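Local coordinates for phosphoribosyl-AMP cyclohydrolase (Medicago truncatula, PDB 7BGM), which probably catalyses the second and third steps of histidine biosynthesis, hydrolysing phosphoribosyl-ATP to phosphoribosyl-AMP and then opening the adenine ring, at residues I22-D27 against S85-G90; T28-M33 against A101-Y106. All blocks are in the same frame, centred on the assembly; numbering follows the deposited sequence.

Interaction 1. Residues I22-D27 against S85-G90; sequences IAQNVD and SIIYLG
Ile22, Gln24 and Leu89 lose the most surface where strands 22-25 and 85-90 run in parallel. Ile22 N gives a hydrogen bond to Ile86 O, and Ile22 O takes one from Tyr88 N at 2.7 Å; the Ile22 CD1 methyl comes within 4.1 Å of Ser85 OG, which is hydrogen-bonded to Gln34 OE1 and Tyr105 OH of the second subunit. Gln24 repeats the backbone pattern two residues on, N to Tyr88 O and O from Gly90 N, so Ile22 and Gln24 carry these bonds while Ala23 turns its N-H and carbonyl to strand 31-37. The Gln24 side chain, extended to CD with CG anti to the backbone N (chi1 179°), lies alongside Leu89, pointing the same way. The Leu89 CD1 methyl thus sits 3.5 Å from Gln24 OE1, while Gln24 NE2 bonds Gly29 O. Leu89 also meets Val26 at about a right angle, CG to CG2 4.0 Å. Val26 N, just past the strand end, reaches Gly90 O from above the carbonyl plane. In the mixed sheet, strand 31-37 borders 19-25, and 72-74 and 76-80 border 85-92. Helix 39-48 packs on Tyr88; Ile22 packs on Ile22 and Leu89 on Leu125, both of the second subunit.

Interaction 2. Residues T28-M33 against A101-Y106; sequences TGAILM and AETCYY. With ZN (zinc ion), chain C.
Thr103 sets its CB and CG2 against the backbone of Ile31 and Leu32, with CB 3.3 Å from Ile31 O. The CG2 methyl meets Leu32 CD2 at 4.1 Å, the two side chains crossing at about a right angle. OG1 lies between the backbone N and the carbonyl carbon (chi1 74°), where it accepts from Tyr105 N at 3.1 Å and closes an ST turn. Replacing Thr103 by an alanine would probably leave Tyr105 N without its hydroxyl acceptor and open a gap beside Leu32 CD2. The single hydrogen bond across the contact runs from Cys104 N to Leu32 O, 2.9 Å and fairly straight (164°). Next along, the Tyr105 ring takes the Ile31 CG2 methyl obliquely, 3.6 Å from CE2, and has Met33 CA at its edge. The ring's OH is bonded to Ser85 OG of the second subunit. Met33 CB lies 3.8 Å from Cys104 SG, which in turn binds a zinc ion at 2.3 Å. Leu32 and Met33 together form a classic beta bulge opposite Ala23. Cys97 of the same chain and Cys81 of the second subunit supply the other two thiolates, giving the intersubunit three-cysteine zinc site characteristic of phosphoribosyl-AMP cyclohydrolases; Met33 belongs to an AMP-binding site of this protein.

From the N terminus the chain enters interaction 1 at residues 22-27, turns through 26-30 and runs back antiparallel from Ile31, within the first half of interaction 2. A helix and several strands follow before 85-90 comes back beside 22-27 and closes the first loop; 101-106 then meets 28-33 and closes the second. The segments alternate, so the loops cross rather than nest. The two contacts are joined through neighbouring strands 19-25 and 31-37, where Asn25 N and Ala30 O lie 2.8 Å apart, a probable hydrogen bond. Interaction 1 joins two inner strands of the sheet, and interaction 2 ties its 31-37 side to the loop that carries the zinc ligand Cys104; both touch the second subunit.

Interaction 1. Residues I22-D27 against S85-G90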
loop_
_atom_site.group_PDB
_atom_site.type_symbol
_atom_site.label_atom_id
_atom_site.label_comp_id
_atom_site.label_asym_id
_atom_site.label_seq_id
_atom_site.Cartn_x
_atom_site.Cartn_y
_atom_site.Cartn_z
ATOM N N ILE A 22 4.962 8.512 -9.644
ATOM C CA ILE A 22 4.849 8.125 -8.244
ATOM C C ILE A 22 5.542 6.797 -8.070
ATOM O O ILE A 22 5.226 5.839 -8.793
ATOM C CB ILE A 22 3.392 8.018 -7.800
ATOM C CG1 ILE A 22 2.650 9.299 -8.101
ATOM C CG2 ILE A 22 3.316 7.600 -6.324
ATOM C CD1 ILE A 22 1.158 9.132 -7.990
ATOM N N ALA A 23 6.531 6.738 -7.161
ATOM C CA ALA A 23 7.160 5.458 -6.858
ATOM C C ALA A 23 6.462 4.800 -5.679
ATOM O O ALA A 23 6.275 5.433 -4.618
ATOM C CB ALA A 23 8.652 5.626 -6.569
ATOM N N GLN A 24 6.151 3.504 -5.834
ATOM C CA GLN A 24 5.358 2.779 -4.845
ATOM C C GLN A 24 6.014 1.429 -4.584
ATOM O O GLN A 24 6.434 0.744 -5.528
ATOM C CB GLN A 24 3.894 2.587 -5.325
ATOM C CG GLN A 24 3.053 1.796 -4.301
ATOM C CD GLN A 24 1.608 1.694 -4.712
ATOM O OE1 GLN A 24 1.304 1.547 -5.911
ATOM N NE2 GLN A 24 0.692 1.738 -3.714
ATOM N N ASN A 25 6.109 1.051 -3.307
ATOM C CA ASN A 25 6.713 -0.227 -2.906
ATOM C C ASN A 25 5.848 -1.386 -3.418
ATOM O O ASN A 25 4.666 -1.488 -3.067
ATOM C CB ASN A 25 6.850 -0.253 -1.380
ATOM C CG ASN A 25 7.601 -1.491 -0.869
ATOM O OD1 ASN A 25 7.269 -2.623 -1.205
ATOM N ND2 ASN A 25 8.649 -1.264 -0.069
ATOM N N VAL A 26 6.432 -2.234 -4.277
ATOM C CA VAL A 26 5.720 -3.358 -4.905
ATOM C C VAL A 26 5.220 -4.376 -3.881
ATOM O O VAL A 26 4.203 -5.066 -4.112
ATOM C CB VAL A 26 6.636 -4.036 -5.944
ATOM C CG1 VAL A 26 7.852 -4.675 -5.280
ATOM C CG2 VAL A 26 5.828 -5.101 -6.770
ATOM N N ASP A 27 5.922 -4.506 -2.745
ATOM C CA ASP A 27 5.532 -5.518 -1.766
ATOM C C ASP A 27 4.516 -4.989 -0.761
ATOM O O ASP A 27 3.666 -5.753 -0.293
ATOM C CB ASP A 27 6.752 -6.058 -1.019
ATOM C CG ASP A 27 7.568 -7.047 -1.858
ATOM O OD1 ASP A 27 6.965 -7.811 -2.665
ATOM O OD2 ASP A 27 8.808 -7.103 -1.691
ATOM N N SER A 85 -0.510 10.479 -15.294
ATOM C CA SER A 85 0.029 10.077 -14.006
ATOM C C SER A 85 0.573 8.660 -14.144
ATOM O O SER A 85 -0.057 7.812 -14.782
ATOM C CB SER A 85 -1.071 10.138 -12.947
ATOM O OG SER A 85 -0.531 9.840 -11.682
ATOM N N ILE A 86 1.767 8.425 -13.613
ATOM C CA ILE A 86 2.498 7.176 -13.778
ATOM C C ILE A 86 2.832 6.632 -12.412
ATOM O O ILE A 86 3.318 7.388 -11.565
ATOM C CB ILE A 86 3.794 7.414 -14.570
ATOM C CG1 ILE A 86 3.416 8.034 -15.927
ATOM C CG2 ILE A 86 4.585 6.127 -14.688
ATOM C CD1 ILE A 86 4.614 8.467 -16.778
ATOM N N ILE A 87 2.619 5.316 -12.200
ATOM C CA ILE A 87 3.189 4.625 -11.048
ATOM C C ILE A 87 4.383 3.821 -11.506
ATOM O O ILE A 87 4.291 3.000 -12.443
ATOM C CB ILE A 87 2.184 3.703 -10.331
ATOM C CG1 ILE A 87 0.968 4.496 -9.816
ATOM C CG2 ILE A 87 2.927 2.998 -9.147
ATOM C CD1 ILE A 87 -0.117 3.619 -9.170
ATOM N N TYR A 88 5.521 4.041 -10.823
ATOM C CA TYR A 88 6.673 3.151 -10.882
ATOM C C TYR A 88 6.543 2.179 -9.718
ATOM O O TYR A 88 6.773 2.555 -8.558
ATOM C CB TYR A 88 7.978 3.934 -10.738
ATOM C CG TYR A 88 8.327 4.916 -11.797
ATOM C CD1 TYR A 88 7.844 4.810 -13.115
ATOM C CD2 TYR A 88 9.232 5.936 -11.503
ATOM C CE1 TYR A 88 8.246 5.727 -14.084
ATOM C CE2 TYR A 88 9.635 6.851 -12.459
ATOM C CZ TYR A 88 9.157 6.742 -13.751
ATOM O OH TYR A 88 9.608 7.666 -14.682
ATOM N N LEU A 89 6.163 0.942 -10.001
ATOM C CA LEU A 89 5.950 -0.046 -8.943
ATOM C C LEU A 89 7.232 -0.852 -8.777
ATOM O O LEU A 89 7.660 -1.528 -9.711
ATOM C CB LEU A 89 4.769 -0.931 -9.298
ATOM C CG LEU A 89 4.138 -1.760 -8.184
ATOM C CD1 LEU A 89 3.518 -0.900 -7.091
ATOM C CD2 LEU A 89 3.087 -2.705 -8.786
ATOM N N GLY A 90 7.875 -0.744 -7.606
ATOM C CA GLY A 90 9.221 -1.277 -7.498
ATOM C C GLY A 90 9.671 -1.563 -6.084
ATOM O O GLY A 90 8.966 -1.293 -5.116
#

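Interaction 2. Residues T28-M33 against A101-Y106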
loop_
_atom_site.group_PDB
_atom_site.type_symbol
_atom_site.label_atom_id
_atom_site.label_comp_id
_atom_site.label_asym_id
_atom_site.label_seq_id
_atom_site.Cartn_x
_atom_site.Cartn_y
_atom_site.Cartn_z
ATOM N N THR A 28 4.557 -3.694 -0.409
ATOM C CA THR A 28 3.709 -3.213 0.684
ATOM C C THR A 28 2.676 -2.191 0.276
ATOM O O THR A 28 1.677 -2.028 1.006
ATOM C CB THR A 28 4.544 -2.555 1.774
ATOM O OG1 THR A 28 5.119 -1.342 1.251
ATOM C CG2 THR A 28 5.623 -3.501 2.234
ATOM N N GLY A 29 2.917 -1.450 -0.810
ATOM C CA GLY A 29 2.030 -0.360 -1.204
ATOM C C GLY A 29 2.402 1.008 -0.648
ATOM O O GLY A 29 1.787 1.982 -1.048
ATOM N N ALA A 30 3.425 1.126 0.202
ATOM C CA ALA A 30 3.850 2.442 0.662
ATOM C C ALA A 30 4.267 3.307 -0.513
ATOM O O ALA A 30 4.986 2.853 -1.422
ATOM C CB ALA A 30 5.030 2.296 1.636
ATOM N N ILE A 31 3.819 4.567 -0.501
ATOM C CA ILE A 31 4.300 5.517 -1.493
ATOM C C ILE A 31 5.683 5.992 -1.054
ATOM O O ILE A 31 5.849 6.525 0.055
ATOM C CB ILE A 31 3.332 6.683 -1.649
ATOM C CG1 ILE A 31 1.964 6.139 -2.181
ATOM C CG2 ILE A 31 3.900 7.756 -2.578
ATOM C CD1 ILE A 31 0.794 7.120 -2.108
ATOM N N LEU A 32 6.682 5.764 -1.912
ATOM C CA LEU A 32 8.064 6.076 -1.585
ATOM C C LEU A 32 8.370 7.545 -1.816
ATOM O O LEU A 32 9.052 8.185 -0.987
ATOM C CB LEU A 32 9.000 5.220 -2.447
ATOM C CG LEU A 32 8.762 3.696 -2.327
ATOM C CD1 LEU A 32 9.626 2.884 -3.312
ATOM C CD2 LEU A 32 9.001 3.241 -0.882
ATOM N N MET A 33 7.956 8.059 -2.978
ATOM C CA MET A 33 8.282 9.445 -3.367
ATOM C C MET A 33 7.433 9.769 -4.588
ATOM O O MET A 33 6.923 8.869 -5.270
ATOM C CB MET A 33 9.786 9.645 -3.707
ATOM C CG MET A 33 10.214 8.796 -4.902
ATOM S SD MET A 33 11.903 9.117 -5.460
ATOM C CE MET A 33 11.721 10.724 -6.240
ATOM N N ALA A 101 14.686 9.065 5.985
ATOM C CA ALA A 101 13.398 8.435 6.224
ATOM C C ALA A 101 13.115 7.381 5.155
ATOM O O ALA A 101 13.555 7.487 4.016
ATOM C CB ALA A 101 12.281 9.473 6.191
ATOM N N GLU A 102 12.343 6.364 5.528
ATOM C CA GLU A 102 12.100 5.246 4.624
ATOM C C GLU A 102 11.357 5.687 3.366
ATOM O O GLU A 102 11.615 5.174 2.259
ATOM C CB GLU A 102 11.325 4.176 5.382
ATOM C CG GLU A 102 11.272 2.900 4.705
ATOM C CD GLU A 102 10.882 1.820 5.678
ATOM O OE1 GLU A 102 11.599 1.631 6.683
ATOM O OE2 GLU A 102 9.837 1.218 5.473
ATOM N N THR A 103 10.443 6.639 3.521
ATOM C CA THR A 103 9.735 7.283 2.426
ATOM C C THR A 103 9.804 8.772 2.643
ATOM O O THR A 103 10.161 9.263 3.737
ATOM C CB THR A 103 8.243 6.906 2.326
ATOM O OG1 THR A 103 7.539 7.587 3.388
ATOM C CG2 THR A 103 8.067 5.363 2.441
ATOM N N CYS A 104 9.403 9.488 1.610
ATOM C CA CYS A 104 9.399 10.940 1.726
ATOM C C CYS A 104 8.193 11.487 2.512
ATOM O O CYS A 104 8.123 12.702 2.740
ATOM C CB CYS A 104 9.449 11.588 0.340
ATOM S SG CYS A 104 10.977 11.338 -0.575
ATOM N N TYR A 105 7.278 10.653 2.970
ATOM C CA TYR A 105 6.001 11.098 3.548
ATOM C C TYR A 105 5.953 10.744 5.017
ATOM O O TYR A 105 5.630 9.616 5.391
ATOM C CB TYR A 105 4.792 10.493 2.800
ATOM C CG TYR A 105 4.709 10.920 1.343
ATOM C CD1 TYR A 105 3.967 12.063 0.975
ATOM C CD2 TYR A 105 5.412 10.231 0.340
ATOM C CE1 TYR A 105 3.872 12.451 -0.359
ATOM C CE2 TYR A 105 5.343 10.623 -0.990
ATOM C CZ TYR A 105 4.557 11.725 -1.339
ATOM O OH TYR A 105 4.507 12.087 -2.672
ATOM N N TYR A 106 6.338 11.718 5.852
ATOM C CA TYR A 106 6.409 11.564 7.299
ATOM C C TYR A 106 5.931 12.824 8.028
ATOM O O TYR A 106 6.222 12.993 9.227
ATOM C CB TYR A 106 7.855 11.223 7.697
ATOM C CG TYR A 106 8.851 12.158 7.107
ATOM C CD1 TYR A 106 9.082 13.401 7.703
ATOM C CD2 TYR A 106 9.607 11.796 5.991
ATOM C CE1 TYR A 106 10.002 14.273 7.186
ATOM C CE2 TYR A 106 10.542 12.674 5.443
ATOM C CZ TYR A 106 10.737 13.916 6.055
ATOM O OH TYR A 106 11.641 14.833 5.558
HETATM ZN ZN ZN C . 12.295 12.933 0.453
#